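PDB 3PU5: extracellular solute-binding protein from Bordetella parapertussis, which probably binds a small solute, perhaps a polyamine, outside the cytoplasm and delivers it to an ABC-type transporter. Local coordinates for residues S86-A91 / F258-L263; Y110-I115 / R293-D298; G139-Q144 / G207-G212. One frame throughout, in Å; residues are numbered along the deposited sequence.

In the fold
The three contacts run through the chain from one lobe to the other. Interaction 1 lies in the first lobe, where the 86-91 loop meets helix 252-262; interaction 3 is about 42 Å away, centre to centre, on the opposite side of the chain's centre. Interaction 2 is between them, its centre some 22 Å from that of the first and 21 Å from that of the third. Interactions 2 and 3 touch through the neighbouring antiparallel strands 111-117 and 209-213. Along the sequence interactions 1 and 2 alternate their segments, while both segments of interaction 3 fall between those of interaction 2. The chain thus appears to pass between the lobes more than once, consistent with a type II periplasmic binding protein.

Interaction 1. Residues S86-A91 / F258-L263; sequences SVPSLA and FMNYAL
Val87 and Asn260 bring the two backbones within 5.0 Å, CA to CA, where the loop entering the 3-10 segment 88-91 meets the last turns of helix 252-262 in one lobe of this type II periplasmic-binding fold. Asn260 carries the polar part. With CG anti to the backbone N (chi1 -175°), its amide leans out from the helix and presents OD1 to the start of the 3-10 segment. Ser89 N donates to Asn260 OD1 over 2.8 Å, with a C=O...N angle of 177°. The hydroxyl of Ser89 stands between two acceptors of the same residue, with OG 2.7 Å from Asn260 O and 3.1 Å from Asn260 OD1, and has one proton to offer them. The Pro88 and Asn260 side chains cross at about a right angle, Pro88 CD coming to 3.1 Å from Asn260 OD1. Next to this polar cluster the contact is apolar: Val87 lays CG1 on the helix backbone, 3.6 Å from Asn260 CA, and the selenomethionine Met259, which also packs on Met244 of strand 238-246, brings its CE into loose contact with Leu90 CD2. Leucine methyls close the far end, Leu90 CD2 lying 3.7 Å from Leu263 CD1.

Interaction 2. Residues Y110-I115 / R293-D298; sequences YSSVGI and RLPSID
Tyr110 takes the crowded position, CG between its backbone N and carbonyl carbon (chi1 66°), which swings the ring from the start of strand 111-117 across to the 293-298 loop and brings its hydroxyl to Pro295 and Ile297. Tyr110 OH donates to Pro295 O at 3.1 Å. The acceptor lies at the ring edge, near the ring plane, whereas from the carbonyl's side the hydroxyl is tilted 21° out of the carbonyl plane. Tyr110 OH also lies 3.3 Å from Ile297 CA. The Ile297 side chain crosses the tyrosine at about a right angle, its CG1 4.2 Å from Tyr110 CE2; CG1 is anti to the backbone N, which carries it across to the CE2 edge of the ring.

On the strand, two residues on, Ser112 faces the same loop. Its CB and OG lie against the ring of Pro295, with Ser112 OG 3.5 Å from Pro295 CG, and its OG also lies in the plane of the Tyr110 ring, at the edge. The polar partner of this hydroxyl is Ser239 OG, on the adjacent strand 238-246. Phe97 meets the Tyr110 ring with the planes only about 15° apart, and Asp214 touches Pro295 while accepting from Ser112 N.

The contact therefore joins the loop leading to helix 305-322 to a strand close to the middle of the chain, where strand 238-246 pairs with both 62-65 and 111-117, consistent with the crossover region between the lobes of type II binding proteins. The chemistry implies a mixed joint: one phenol-to-carbonyl bond gives the buried hydroxyl a polar partner and ties the loop to the strand at this point, while the Pro295 and Ile297 carbons rest more loosely against the tyrosine ring and Ser112.

Interaction 3. Residues G139-Q144 / G207-G212; sequences GEFGKQ and GAIGPG
Gln144 and Gly207 bring the segments to 4.9 Å, CA to CA, at the point where the turn following helix 129-138 reaches the residues just before strand 209-213. One backbone bond spans them: Ala208 N donates to Gln144 O over 2.8 Å, nearly straight at 173°, with the donor in the carbonyl plane. Ile209 then bonds through its backbone to Phe146, so the link leads directly into strand 145-148 of the second lobe. Upstream, a Schellman motif at Gly139 ends the helix and a type I turn from Gly139 to Gly142 sets Phe141 facing the strand. Ile209 CG2, between the backbone N and the carbonyl carbon, is thereby placed over one face of the Phe141 ring in a CH-pi contact, 4.2 Å from the centroid and 27° off the normal, and Ile209 CD1 reaches Phe141 CZ at 4.2 Å. Beside the backbone bond, Gln144 CB and Ala208 CB touch at 3.8 Å. Phe132 of helix 129-138 and Ile115 of strand 111-117 also pack on Ile209. The contact thus combines a directional amide bond, which sets the two segments against each other at Ala208, with a less directional hydrocarbon-on-ring contact that seats the turn against the sheet.

Interaction 1. Residues S86-A91 / F258-L263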
# COMPACT_ATOMS: atom_id res chain seq x y z
N SER A 86 18.89 -13.73 -10.36
CA SER A 86 17.80 -14.68 -10.54
C SER A 86 16.48 -14.02 -10.98
O SER A 86 15.64 -14.66 -11.61
CB SER A 86 17.58 -15.49 -9.26
OG SER A 86 17.44 -14.63 -8.14
N VAL A 87 16.31 -12.75 -10.63
CA VAL A 87 15.10 -12.01 -10.97
C VAL A 87 15.55 -10.64 -11.47
O VAL A 87 15.56 -9.67 -10.72
CB VAL A 87 14.14 -11.87 -9.75
CG1 VAL A 87 12.83 -11.18 -10.15
CG2 VAL A 87 13.85 -13.24 -9.12
N PRO A 88 15.93 -10.55 -12.76
CA PRO A 88 16.53 -9.35 -13.34
C PRO A 88 15.71 -8.08 -13.10
O PRO A 88 16.30 -7.02 -12.92
CB PRO A 88 16.57 -9.68 -14.84
CG PRO A 88 16.68 -11.17 -14.87
CD PRO A 88 15.84 -11.66 -13.73
N SER A 89 14.39 -8.18 -13.07
CA SER A 89 13.54 -7.01 -12.82
C SER A 89 13.88 -6.29 -11.51
O SER A 89 13.65 -5.08 -11.38
CB SER A 89 12.06 -7.39 -12.84
OG SER A 89 11.63 -7.68 -14.16
N LEU A 90 14.40 -7.02 -10.53
CA LEU A 90 14.73 -6.40 -9.24
C LEU A 90 15.73 -5.25 -9.40
O LEU A 90 15.80 -4.36 -8.54
CB LEU A 90 15.26 -7.44 -8.25
CG LEU A 90 14.23 -8.42 -7.68
CD1 LEU A 90 14.90 -9.48 -6.80
CD2 LEU A 90 13.15 -7.68 -6.91
N ALA A 91 16.49 -5.26 -10.49
CA ALA A 91 17.45 -4.18 -10.74
C ALA A 91 16.74 -2.86 -10.99
O ALA A 91 17.31 -1.79 -10.78
CB ALA A 91 18.37 -4.53 -11.91
N PHE A 258 8.02 -16.13 -12.93
CA PHE A 258 6.79 -15.35 -12.78
C PHE A 258 7.07 -14.00 -12.09
O PHE A 258 6.59 -12.95 -12.53
CB PHE A 258 5.71 -16.12 -12.01
CG PHE A 258 4.48 -15.30 -11.76
CD1 PHE A 258 3.54 -15.09 -12.77
CD2 PHE A 258 4.28 -14.67 -10.53
CE1 PHE A 258 2.42 -14.29 -12.55
CE2 PHE A 258 3.15 -13.88 -10.30
CZ PHE A 258 2.22 -13.69 -11.31
N MSE A 259 7.82 -14.04 -11.00
CA MSE A 259 8.11 -12.81 -10.27
C MSE A 259 8.84 -11.82 -11.18
O MSE A 259 8.56 -10.63 -11.17
CB MSE A 259 8.95 -13.11 -9.03
CG MSE A 259 9.21 -11.91 -8.14
SE MSE A 259 10.07 -12.47 -6.46
CE MSE A 259 10.24 -10.70 -5.62
N ASN A 260 9.78 -12.33 -11.97
CA ASN A 260 10.50 -11.47 -12.89
C ASN A 260 9.56 -10.78 -13.86
O ASN A 260 9.72 -9.60 -14.17
CB ASN A 260 11.53 -12.27 -13.67
CG ASN A 260 12.38 -11.39 -14.55
OD1 ASN A 260 13.01 -10.44 -14.07
ND2 ASN A 260 12.41 -11.68 -15.84
N TYR A 261 8.57 -11.52 -14.36
CA TYR A 261 7.59 -10.94 -15.26
C TYR A 261 6.71 -9.92 -14.53
O TYR A 261 6.48 -8.82 -15.03
CB TYR A 261 6.74 -12.00 -15.98
CG TYR A 261 5.78 -11.37 -16.95
CD1 TYR A 261 4.44 -11.20 -16.62
CD2 TYR A 261 6.22 -10.87 -18.17
CE1 TYR A 261 3.56 -10.59 -17.49
CE2 TYR A 261 5.35 -10.25 -19.05
CZ TYR A 261 4.03 -10.11 -18.71
OH TYR A 261 3.15 -9.50 -19.56
N ALA A 262 6.24 -10.28 -13.34
CA ALA A 262 5.28 -9.45 -12.60
C ALA A 262 5.88 -8.11 -12.23
O ALA A 262 5.17 -7.10 -12.13
CB ALA A 262 4.78 -10.19 -11.34
N LEU A 263 7.18 -8.10 -12.01
CA LEU A 263 7.89 -6.90 -11.59
C LEU A 263 8.47 -6.18 -12.80
O LEU A 263 9.09 -5.11 -12.66
CB LEU A 263 9.01 -7.25 -10.60
CG LEU A 263 8.55 -7.79 -9.24
CD1 LEU A 263 9.73 -8.20 -8.34
CD2 LEU A 263 7.68 -6.76 -8.54

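Interaction 2. Residues Y110-I115 / R293-D298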
# COMPACT_ATOMS: atom_id res chain seq x y z
N TYR A 110 2.27 -0.09 -5.21
CA TYR A 110 2.08 0.75 -4.03
C TYR A 110 0.84 1.64 -4.19
O TYR A 110 0.59 2.18 -5.26
CB TYR A 110 3.37 1.54 -3.65
CG TYR A 110 3.81 2.59 -4.64
CD1 TYR A 110 3.28 3.87 -4.60
CD2 TYR A 110 4.77 2.31 -5.62
CE1 TYR A 110 3.68 4.84 -5.50
CE2 TYR A 110 5.17 3.28 -6.53
CZ TYR A 110 4.62 4.53 -6.47
OH TYR A 110 5.00 5.51 -7.37
N SER A 111 0.04 1.73 -3.13
CA SER A 111 -1.02 2.72 -3.06
C SER A 111 -0.62 3.74 -2.00
O SER A 111 0.04 3.37 -1.02
CB SER A 111 -2.38 2.09 -2.73
OG SER A 111 -2.38 1.53 -1.43
N SER A 112 -1.01 5.00 -2.19
CA SER A 112 -0.43 6.10 -1.42
C SER A 112 -1.46 6.93 -0.68
O SER A 112 -2.41 7.44 -1.28
CB SER A 112 0.36 7.03 -2.35
OG SER A 112 1.35 6.32 -3.05
N VAL A 113 -1.26 7.09 0.63
CA VAL A 113 -2.08 7.99 1.41
C VAL A 113 -1.56 9.42 1.29
O VAL A 113 -0.40 9.70 1.60
CB VAL A 113 -2.14 7.58 2.89
CG1 VAL A 113 -3.05 8.55 3.67
CG2 VAL A 113 -2.65 6.15 3.03
N GLY A 114 -2.43 10.30 0.80
CA GLY A 114 -2.13 11.71 0.75
C GLY A 114 -3.27 12.43 1.45
O GLY A 114 -3.88 11.88 2.37
N ILE A 115 -3.57 13.64 0.99
CA ILE A 115 -4.64 14.44 1.57
C ILE A 115 -5.74 14.67 0.53
O ILE A 115 -5.49 15.28 -0.51
CB ILE A 115 -4.12 15.78 2.07
CG1 ILE A 115 -2.99 15.55 3.09
CG2 ILE A 115 -5.25 16.62 2.68
CD1 ILE A 115 -1.91 16.62 3.06
N ARG A 293 -0.58 12.94 -11.96
CA ARG A 293 -1.10 12.96 -10.59
C ARG A 293 -0.59 11.86 -9.65
O ARG A 293 -0.50 12.07 -8.44
CB ARG A 293 -2.64 13.04 -10.58
CG ARG A 293 -3.32 12.05 -11.49
CD ARG A 293 -4.80 12.36 -11.62
NE ARG A 293 -5.47 11.39 -12.47
CZ ARG A 293 -6.78 11.19 -12.53
NH1 ARG A 293 -7.60 11.90 -11.76
NH2 ARG A 293 -7.28 10.28 -13.35
N LEU A 294 -0.26 10.70 -10.20
CA LEU A 294 0.33 9.64 -9.41
C LEU A 294 1.60 10.16 -8.75
O LEU A 294 2.44 10.76 -9.41
CB LEU A 294 0.67 8.45 -10.29
CG LEU A 294 0.90 7.15 -9.53
CD1 LEU A 294 -0.43 6.61 -9.08
CD2 LEU A 294 1.62 6.16 -10.43
N PRO A 295 1.75 9.93 -7.43
CA PRO A 295 2.97 10.42 -6.77
C PRO A 295 4.20 9.67 -7.29
O PRO A 295 4.12 8.47 -7.57
CB PRO A 295 2.73 10.06 -5.29
CG PRO A 295 1.78 8.86 -5.36
CD PRO A 295 0.85 9.23 -6.49
N SER A 296 5.31 10.39 -7.42
CA SER A 296 6.53 9.85 -7.98
C SER A 296 7.07 8.67 -7.17
O SER A 296 7.05 8.68 -5.95
CB SER A 296 7.60 10.95 -8.05
OG SER A 296 8.82 10.42 -8.53
N ILE A 297 7.58 7.67 -7.88
CA ILE A 297 8.15 6.49 -7.27
C ILE A 297 9.27 6.88 -6.30
O ILE A 297 9.47 6.23 -5.27
CB ILE A 297 8.66 5.49 -8.34
CG1 ILE A 297 9.09 4.15 -7.72
CG2 ILE A 297 9.80 6.10 -9.16
CD1 ILE A 297 9.46 3.10 -8.77
N ASP A 298 9.97 7.96 -6.63
CA ASP A 298 11.10 8.41 -5.82
C ASP A 298 10.69 9.18 -4.58
O ASP A 298 11.44 9.25 -3.62
CB ASP A 298 12.04 9.28 -6.67
CG ASP A 298 12.55 8.56 -7.89
OD1 ASP A 298 12.49 9.15 -9.00
OD2 ASP A 298 12.98 7.40 -7.74

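Interaction 3. Residues G139-Q144 / G207-G212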
# COMPACT_ATOMS: atom_id res chain seq x y z
N GLY A 139 -8.45 25.80 13.15
CA GLY A 139 -9.89 25.79 13.03
C GLY A 139 -10.38 26.25 11.67
O GLY A 139 -11.57 26.52 11.48
N GLU A 140 -9.46 26.33 10.71
CA GLU A 140 -9.80 26.82 9.37
C GLU A 140 -10.76 25.92 8.58
O GLU A 140 -11.44 26.39 7.67
CB GLU A 140 -8.53 27.08 8.56
CG GLU A 140 -7.60 28.11 9.18
CD GLU A 140 -6.43 28.45 8.26
OE1 GLU A 140 -6.52 28.14 7.05
OE2 GLU A 140 -5.42 29.02 8.74
N PHE A 141 -10.81 24.64 8.92
CA PHE A 141 -11.72 23.73 8.24
C PHE A 141 -12.96 23.44 9.10
O PHE A 141 -13.76 22.57 8.76
CB PHE A 141 -11.01 22.41 7.87
CG PHE A 141 -9.68 22.61 7.18
CD1 PHE A 141 -9.56 23.48 6.10
CD2 PHE A 141 -8.55 21.92 7.60
CE1 PHE A 141 -8.34 23.66 5.45
CE2 PHE A 141 -7.32 22.09 6.97
CZ PHE A 141 -7.22 22.96 5.88
N GLY A 142 -13.12 24.17 10.20
CA GLY A 142 -14.22 23.90 11.10
C GLY A 142 -14.11 22.49 11.66
O GLY A 142 -13.02 22.00 11.92
N LYS A 143 -15.25 21.83 11.86
CA LYS A 143 -15.22 20.46 12.35
C LYS A 143 -15.53 19.49 11.21
O LYS A 143 -16.35 18.59 11.35
CB LYS A 143 -16.20 20.28 13.52
CG LYS A 143 -15.93 19.04 14.37
CD LYS A 143 -16.89 18.97 15.55
CE LYS A 143 -16.98 17.55 16.08
NZ LYS A 143 -15.77 17.13 16.82
N GLN A 144 -14.85 19.68 10.09
CA GLN A 144 -15.16 18.92 8.89
C GLN A 144 -13.99 18.06 8.42
O GLN A 144 -13.90 17.68 7.25
CB GLN A 144 -15.63 19.87 7.79
CG GLN A 144 -16.89 20.63 8.23
CD GLN A 144 -17.19 21.85 7.38
OE1 GLN A 144 -17.10 21.80 6.16
NE2 GLN A 144 -17.56 22.95 8.03
N GLY A 207 -17.70 15.63 4.84
CA GLY A 207 -16.33 15.96 5.16
C GLY A 207 -15.73 16.93 4.16
O GLY A 207 -16.17 16.98 3.00
N ALA A 208 -14.74 17.70 4.59
CA ALA A 208 -14.10 18.68 3.71
C ALA A 208 -12.69 18.24 3.33
O ALA A 208 -12.23 18.54 2.23
CB ALA A 208 -14.08 20.06 4.37
N ILE A 209 -12.03 17.53 4.23
CA ILE A 209 -10.63 17.17 4.04
C ILE A 209 -10.20 16.08 5.02
O ILE A 209 -10.76 15.95 6.10
CB ILE A 209 -9.75 18.43 4.22
CG1 ILE A 209 -8.29 18.18 3.84
CG2 ILE A 209 -9.87 18.99 5.65
CD1 ILE A 209 -7.49 19.45 3.66
N GLY A 210 -9.21 15.30 4.64
CA GLY A 210 -8.68 14.26 5.50
C GLY A 210 -7.82 13.34 4.66
O GLY A 210 -7.72 13.53 3.45
N PRO A 211 -7.17 12.35 5.30
CA PRO A 211 -6.31 11.43 4.54
C PRO A 211 -7.12 10.55 3.59
O PRO A 211 -8.21 10.10 3.94
CB PRO A 211 -5.64 10.59 5.64
CG PRO A 211 -5.74 11.45 6.90
CD PRO A 211 -7.09 12.12 6.75
N GLY A 212 -6.58 10.32 2.39
CA GLY A 212 -7.24 9.51 1.39
C GLY A 212 -6.23 8.90 0.42
O GLY A 212 -5.08 9.35 0.34